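Local coordinates for protein endoglucanase (Ruminococcus champanellensis, PDB 6WQV) that hydrolyses internal beta-1,4 linkages of cellulose and, as a broad-specificity GH5_4 endoglucanase, probably also of related plant polysaccharides such as xylan, at residues S216-S219 with T220-N223; Q265-W268 with T269-I273; G304-Y307 with L308-A311. All blocks are in the same frame, centred on the assembly; numbering follows the deposited sequence.

Contact 1. Residues S216-S219 with T220-N223; sequences SCSS and TTVN
Ser218 ends an extended run of backbone, and from Ser219 the chain turns at once into helical angles, so that Val222 N reaches back to Ser218 O at 2.9 Å and Asn223 N to Ser219 O. These two bonds close the first turn of the short helix 219-223. Ser218 is its N-cap. Its side chain takes the place of a backbone acceptor: Thr221 N donates to Ser218 OG at 3.3 Å, a long but nearly straight bond (166°). OG can face the first turn because it sits between the backbone N and the carbonyl carbon of its own residue (chi1 69°). Thr221 answers in the other direction. Its OG1 accepts from Ser218 N at 3.1 Å, and the pair completes a capping box. The same hydroxyl donates to Ser216 O at 2.7 Å. It comes to that oxygen from above the carbonyl plane, 52° out of it, rather than along a lone pair. Thr212 OG1 is a second hydrogen-bond partner of Ser216 O. The methyl CG2 of Thr221 lies alongside Ser218 OG. On the apolar side, Cys217 SG touches Val222 CG2 at 3.9 Å. Both side chains also pack on helix 263-278, Cys217 against Ile273 and Ser276, Val222 against Ser276 and Phe277. The contact thus starts a helix on the loop that follows barrel strand 208-211. Thr221 is buried, yet its hydroxyl is used both as donor and as acceptor. With one proton committed to Ser216 O, its oxygen is left to accept from Ser218 N, which ties the incoming loop to the first turn and fixes the rotation of the threonine side chain.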
loop_
_atom_site.group_PDB
_atom_site.type_symbol
_atom_site.label_atom_id
_atom_site.label_comp_id
_atom_site.label_asym_id
_atom_site.label_seq_id
_atom_site.Cartn_x
_atom_site.Cartn_y
_atom_site.Cartn_z
ATOM N N SER A 216 -11.192 0.006 0.948
ATOM C CA SER A 216 -12.076 -0.489 1.986
ATOM C C SER A 216 -12.835 -1.706 1.489
ATOM O O SER A 216 -13.239 -1.776 0.321
ATOM C CB SER A 216 -13.081 0.585 2.402
ATOM O OG SER A 216 -14.060 0.068 3.294
ATOM N N CYS A 217 -13.051 -2.656 2.391
ATOM C CA CYS A 217 -13.903 -3.809 2.141
ATOM C C CYS A 217 -15.191 -3.600 2.921
ATOM O O CYS A 217 -15.198 -3.652 4.157
ATOM C CB CYS A 217 -13.214 -5.100 2.578
ATOM S SG CYS A 217 -14.200 -6.566 2.218
ATOM N N SER A 218 -16.267 -3.334 2.191
ATOM C CA SER A 218 -17.619 -3.291 2.718
ATOM C C SER A 218 -18.523 -3.753 1.582
ATOM O O SER A 218 -18.102 -3.808 0.422
ATOM C CB SER A 218 -18.016 -1.880 3.143
ATOM O OG SER A 218 -18.145 -1.044 2.007
ATOM N N SER A 219 -19.777 -4.069 1.915
ATOM C CA SER A 219 -20.729 -4.467 0.883
ATOM C C SER A 219 -20.815 -3.411 -0.210
ATOM O O SER A 219 -20.843 -3.731 -1.406
ATOM C CB SER A 219 -22.104 -4.680 1.514
ATOM O OG SER A 219 -22.033 -5.673 2.520
ATOM N N THR A 220 -20.828 -2.139 0.187
ATOM C CA THR A 220 -20.987 -1.056 -0.772
ATOM C C THR A 220 -19.818 -0.999 -1.750
ATOM O O THR A 220 -20.019 -0.890 -2.965
ATOM C CB THR A 220 -21.126 0.262 -0.013
ATOM O OG1 THR A 220 -22.294 0.207 0.821
ATOM C CG2 THR A 220 -21.233 1.422 -0.976
ATOM N N THR A 221 -18.588 -1.079 -1.242
ATOM C CA THR A 221 -17.434 -0.928 -2.117
ATOM C C THR A 221 -17.150 -2.201 -2.905
ATOM O O THR A 221 -16.617 -2.125 -4.017
ATOM C CB THR A 221 -16.190 -0.547 -1.313
ATOM O OG1 THR A 221 -15.876 -1.605 -0.398
ATOM C CG2 THR A 221 -16.403 0.744 -0.547
ATOM N N VAL A 222 -17.480 -3.368 -2.350
ATOM C CA VAL A 222 -17.244 -4.627 -3.056
ATOM C C VAL A 222 -18.258 -4.811 -4.181
ATOM O O VAL A 222 -17.898 -5.187 -5.304
ATOM C CB VAL A 222 -17.271 -5.806 -2.066
ATOM C CG1 VAL A 222 -17.277 -7.136 -2.804
ATOM C CG2 VAL A 222 -16.078 -5.737 -1.126
ATOM N N ASN A 223 -19.535 -4.555 -3.900
ATOM C CA ASN A 223 -20.574 -4.816 -4.894
ATOM C C ASN A 223 -20.384 -3.973 -6.149
ATOM O O ASN A 223 -20.721 -4.423 -7.251
ATOM C CB ASN A 223 -21.955 -4.595 -4.283
ATOM C CG ASN A 223 -22.347 -5.710 -3.326
ATOM O OD1 ASN A 223 -21.783 -6.805 -3.376
ATOM N ND2 ASN A 223 -23.313 -5.439 -2.454
#

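Contact 2. Residues Q265-W268 with T269-I273; sequences QLQW and TLQEI
Thr269 meets Gln265 one turn back: its N donates to Gln265 O at 3.0 Å, and its OG1 lies near both that oxygen and Gln265 NE2. Next, Leu270 lies side by side with Leu266, their CD1 methyls 4.1 Å apart. The two leucines are part of the inward side of helix 263-278, one of the outer helices of the (beta/alpha)8 barrel, and both pack on Tyr307 of helix 297-313. Gln271 follows on a more open side. Its extended chain runs alongside that of Gln267, with the two amide planes almost perpendicular (85°). Gln267 NE2 is hydrogen-bonded to Tyr314 OH, and Gln271 also touches Tyr314. Glu272 folds back over the indole of Trp268. Its CG stands 3.5 Å from the centroid of the six-membered ring, 6° off the normal, a CH-pi contact. The bend at chi2 (-64°) lays the carboxylate above the CE2-CZ2 rim of that ring, its plane nearly parallel to the indole. A water on this face donates to Glu272 OE2 at 2.5 Å and to Trp268 O at 2.9 Å, and accepts from Gln271 NE2.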
loop_
_atom_site.group_PDB
_atom_site.type_symbol
_atom_site.label_atom_id
_atom_site.label_comp_id
_atom_site.label_asym_id
_atom_site.label_seq_id
_atom_site.Cartn_x
_atom_site.Cartn_y
_atom_site.Cartn_z
ATOM N N GLN A 265 -14.962 -10.528 16.459
ATOM C CA GLN A 265 -15.234 -9.455 15.509
ATOM C C GLN A 265 -14.115 -9.361 14.484
ATOM O O GLN A 265 -14.365 -9.073 13.308
ATOM C CB GLN A 265 -15.433 -8.125 16.235
ATOM C CG GLN A 265 -15.838 -6.983 15.303
ATOM C CD GLN A 265 -16.968 -7.351 14.348
ATOM O OE1 GLN A 265 -17.991 -7.904 14.753
ATOM N NE2 GLN A 265 -16.775 -7.054 13.066
ATOM N N LEU A 266 -12.882 -9.641 14.905
ATOM C CA LEU A 266 -11.756 -9.676 13.981
ATOM C C LEU A 266 -11.882 -10.834 13.002
ATOM O O LEU A 266 -11.599 -10.681 11.806
ATOM C CB LEU A 266 -10.481 -9.799 14.798
ATOM C CG LEU A 266 -9.155 -9.662 14.060
ATOM C CD1 LEU A 266 -9.130 -8.384 13.250
ATOM C CD2 LEU A 266 -8.027 -9.702 15.077
ATOM N N GLN A 267 -12.318 -11.999 13.484
ATOM C CA GLN A 267 -12.564 -13.116 12.580
ATOM C C GLN A 267 -13.601 -12.740 11.530
ATOM O O GLN A 267 -13.435 -13.054 10.344
ATOM C CB GLN A 267 -13.010 -14.341 13.376
ATOM C CG GLN A 267 -13.309 -15.570 12.532
ATOM C CD GLN A 267 -14.724 -15.588 11.984
ATOM O OE1 GLN A 267 -15.656 -15.081 12.613
ATOM N NE2 GLN A 267 -14.898 -16.186 10.812
ATOM N N TRP A 268 -14.668 -12.057 11.944
ATOM C CA TRP A 268 -15.707 -11.675 10.991
ATOM C C TRP A 268 -15.151 -10.720 9.947
ATOM O O TRP A 268 -15.393 -10.884 8.746
ATOM C CB TRP A 268 -16.874 -11.021 11.726
ATOM C CG TRP A 268 -18.012 -10.664 10.821
ATOM C CD1 TRP A 268 -19.079 -11.455 10.505
ATOM C CD2 TRP A 268 -18.198 -9.434 10.101
ATOM N NE1 TRP A 268 -19.918 -10.797 9.640
ATOM C CE2 TRP A 268 -19.401 -9.555 9.377
ATOM C CE3 TRP A 268 -17.467 -8.246 10.001
ATOM C CZ2 TRP A 268 -19.891 -8.534 8.562
ATOM C CZ3 TRP A 268 -17.958 -7.231 9.193
ATOM C CH2 TRP A 268 -19.156 -7.383 8.485
ATOM N N THR A 269 -14.401 -9.710 10.390
ATOM C CA THR A 269 -13.858 -8.717 9.471
ATOM C C THR A 269 -12.939 -9.360 8.442
ATOM O O THR A 269 -13.043 -9.080 7.242
ATOM C CB THR A 269 -13.129 -7.641 10.280
ATOM O OG1 THR A 269 -14.088 -6.944 11.086
ATOM C CG2 THR A 269 -12.400 -6.673 9.365
ATOM N N LEU A 270 -12.030 -10.230 8.887
ATOM C CA LEU A 270 -11.092 -10.843 7.954
ATOM C C LEU A 270 -11.792 -11.851 7.055
ATOM O O LEU A 270 -11.472 -11.955 5.865
ATOM C CB LEU A 270 -9.920 -11.461 8.720
ATOM C CG LEU A 270 -9.090 -10.419 9.474
ATOM C CD1 LEU A 270 -8.027 -11.069 10.345
ATOM C CD2 LEU A 270 -8.427 -9.424 8.518
ATOM N N GLN A 271 -12.764 -12.586 7.600
ATOM C CA GLN A 271 -13.559 -13.496 6.782
ATOM C C GLN A 271 -14.294 -12.751 5.675
ATOM O O GLN A 271 -14.481 -13.295 4.580
ATOM C CB GLN A 271 -14.555 -14.244 7.670
ATOM C CG GLN A 271 -15.460 -15.219 6.947
ATOM C CD GLN A 271 -16.425 -15.928 7.892
ATOM O OE1 GLN A 271 -16.309 -17.133 8.121
ATOM N NE2 GLN A 271 -17.377 -15.182 8.445
ATOM N N GLU A 272 -14.707 -11.505 5.931
ATOM C CA GLU A 272 -15.400 -10.739 4.898
ATOM C C GLU A 272 -14.472 -10.429 3.727
ATOM O O GLU A 272 -14.904 -10.439 2.567
ATOM C CB GLU A 272 -15.954 -9.440 5.483
ATOM C CG GLU A 272 -17.180 -9.619 6.348
ATOM C CD GLU A 272 -18.360 -10.154 5.573
ATOM O OE1 GLU A 272 -18.908 -9.407 4.736
ATOM O OE2 GLU A 272 -18.733 -11.327 5.792
ATOM N N ILE A 273 -13.207 -10.120 4.011
ATOM C CA ILE A 273 -12.236 -9.925 2.936
ATOM C C ILE A 273 -12.077 -11.208 2.133
ATOM O O ILE A 273 -12.065 -11.193 0.896
ATOM C CB ILE A 273 -10.894 -9.431 3.508
ATOM C CG1 ILE A 273 -11.102 -8.101 4.241
ATOM C CG2 ILE A 273 -9.856 -9.303 2.404
ATOM C CD1 ILE A 273 -9.910 -7.620 5.053
HETATM O O HOH W 1 -17.628 -12.430 7.739
#

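Contact 3. Residues G304-Y307 with L308-A311; sequences GENY and LRIA
Asn306 OD1 accepts from Arg309 NH2 at 2.9 Å, three residues further along the helix. The bond is nearly straight, 172° at the hydrogen. It lies in the carbonyl plane of the amide and in the plane of the guanidinium, although the two groups are turned 84° against each other. The arginine runs extended to CD and then bends at chi3 (57°), which brings its NH2 edge to the amide oxygen. On the other side of the amide, Asn306 ND2 donates to Leu302 O, so both ends of the group are held. An alanine here has neither amide end, so the Arg309 guanidinium would probably be free to turn and Leu302 O would be left without this side-chain donor. Around the pair run the regular helical bonds, such as Ile310 N to Asn306 O at 2.9 Å. Leu308 lays CD2 against Gly304 O at 3.5 Å, and Ala311 CB rests on Tyr307 O. Tyr307 points into the protein. Its ring stacks with Phe289, and its OH is hydrogen-bonded to Ser242 O. Helix 297-313 is the helix of the beta-alpha-beta crossover between parallel strands 284-289 and 318-322: Tyr307, Leu308 and Ala311 pack on Cys318, Asn306 and Ile310 touch helix 263-278, and Leu308 meets Met352 of helix 346-353.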
loop_
_atom_site.group_PDB
_atom_site.type_symbol
_atom_site.label_atom_id
_atom_site.label_comp_id
_atom_site.label_asym_id
_atom_site.label_seq_id
_atom_site.Cartn_x
_atom_site.Cartn_y
_atom_site.Cartn_z
ATOM N N GLY A 304 -2.302 -8.709 17.786
ATOM C CA GLY A 304 -1.410 -9.014 16.680
ATOM C C GLY A 304 -1.271 -10.499 16.416
ATOM O O GLY A 304 -1.245 -10.928 15.253
ATOM N N GLU A 305 -1.154 -11.305 17.475
ATOM C CA GLU A 305 -1.102 -12.749 17.283
ATOM C C GLU A 305 -2.339 -13.234 16.540
ATOM O O GLU A 305 -2.245 -14.033 15.603
ATOM C CB GLU A 305 -1.028 -13.472 18.629
ATOM C CG GLU A 305 0.170 -13.171 19.498
ATOM C CD GLU A 305 0.115 -13.923 20.822
ATOM O OE1 GLU A 305 -0.990 -14.051 21.397
ATOM O OE2 GLU A 305 1.177 -14.390 21.281
ATOM N N ASN A 306 -3.511 -12.749 16.945
ATOM C CA ASN A 306 -4.749 -13.244 16.355
ATOM C C ASN A 306 -4.963 -12.692 14.952
ATOM O O ASN A 306 -5.471 -13.407 14.080
ATOM C CB ASN A 306 -5.919 -12.921 17.275
ATOM C CG ASN A 306 -6.015 -13.886 18.421
ATOM O OD1 ASN A 306 -6.487 -15.011 18.253
ATOM N ND2 ASN A 306 -5.538 -13.473 19.594
ATOM N N TYR A 307 -4.595 -11.431 14.709
ATOM C CA TYR A 307 -4.733 -10.869 13.366
ATOM C C TYR A 307 -3.983 -11.725 12.346
ATOM O O TYR A 307 -4.558 -12.171 11.343
ATOM C CB TYR A 307 -4.243 -9.413 13.357
ATOM C CG TYR A 307 -4.693 -8.593 12.152
ATOM C CD1 TYR A 307 -4.247 -8.909 10.882
ATOM C CD2 TYR A 307 -5.553 -7.514 12.297
ATOM C CE1 TYR A 307 -4.650 -8.180 9.789
ATOM C CE2 TYR A 307 -5.962 -6.779 11.207
ATOM C CZ TYR A 307 -5.508 -7.120 9.957
ATOM O OH TYR A 307 -5.892 -6.399 8.854
ATOM N N LEU A 308 -2.701 -12.001 12.601
ATOM C CA LEU A 308 -1.907 -12.763 11.644
ATOM C C LEU A 308 -2.371 -14.211 11.557
ATOM O O LEU A 308 -2.374 -14.799 10.464
ATOM C CB LEU A 308 -0.427 -12.685 12.000
ATOM C CG LEU A 308 0.346 -11.470 11.501
ATOM C CD1 LEU A 308 0.427 -11.441 9.972
ATOM C CD2 LEU A 308 -0.245 -10.170 12.001
ATOM N N ARG A 309 -2.759 -14.813 12.689
ATOM C CA ARG A 309 -3.245 -16.189 12.670
ATOM C C ARG A 309 -4.499 -16.301 11.816
ATOM O O ARG A 309 -4.611 -17.191 10.964
ATOM C CB ARG A 309 -3.522 -16.687 14.095
ATOM C CG ARG A 309 -4.046 -18.132 14.190
ATOM C CD ARG A 309 -4.477 -18.562 15.604
ATOM N NE ARG A 309 -5.492 -17.668 16.149
ATOM C CZ ARG A 309 -6.779 -17.725 15.831
ATOM N NH1 ARG A 309 -7.213 -18.643 14.978
ATOM N NH2 ARG A 309 -7.631 -16.860 16.366
ATOM N N ILE A 310 -5.454 -15.400 12.033
ATOM C CA ILE A 310 -6.700 -15.458 11.276
ATOM C C ILE A 310 -6.449 -15.138 9.805
ATOM O O ILE A 310 -6.964 -15.831 8.914
ATOM C CB ILE A 310 -7.751 -14.524 11.903
ATOM C CG1 ILE A 310 -8.114 -14.989 13.315
ATOM C CG2 ILE A 310 -9.002 -14.499 11.044
ATOM C CD1 ILE A 310 -8.886 -13.951 14.124
ATOM N N ALA A 311 -5.661 -14.100 9.521
ATOM C CA ALA A 311 -5.374 -13.758 8.131
ATOM C C ALA A 311 -4.739 -14.940 7.406
ATOM O O ALA A 311 -5.156 -15.299 6.300
ATOM C CB ALA A 311 -4.495 -12.507 8.055
#

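Overall arrangement
All three contacts lie on the outer layer of one TIM barrel and follow each other in series along the chain. Contact 2 is in the middle. Its centre is about 13 Å from that of contact 1 and about 11 Å from that of contact 3. Cys217 SG of contact 1 rests 4.0 Å from Ile273 CA. On the other flank, Leu270 CD1 meets Ile310 CG2 at 3.6 Å, and Leu266 CD1 meets Tyr307 CD2 at 3.8 Å. Contacts 1 and 3 do not touch; their nearest atoms are about 10 Å apart. None belongs to the glycan pocket: the side chains of Ser216, Tyr307 and Thr269 are about 10, 11 and 14 Å from a bound glucose.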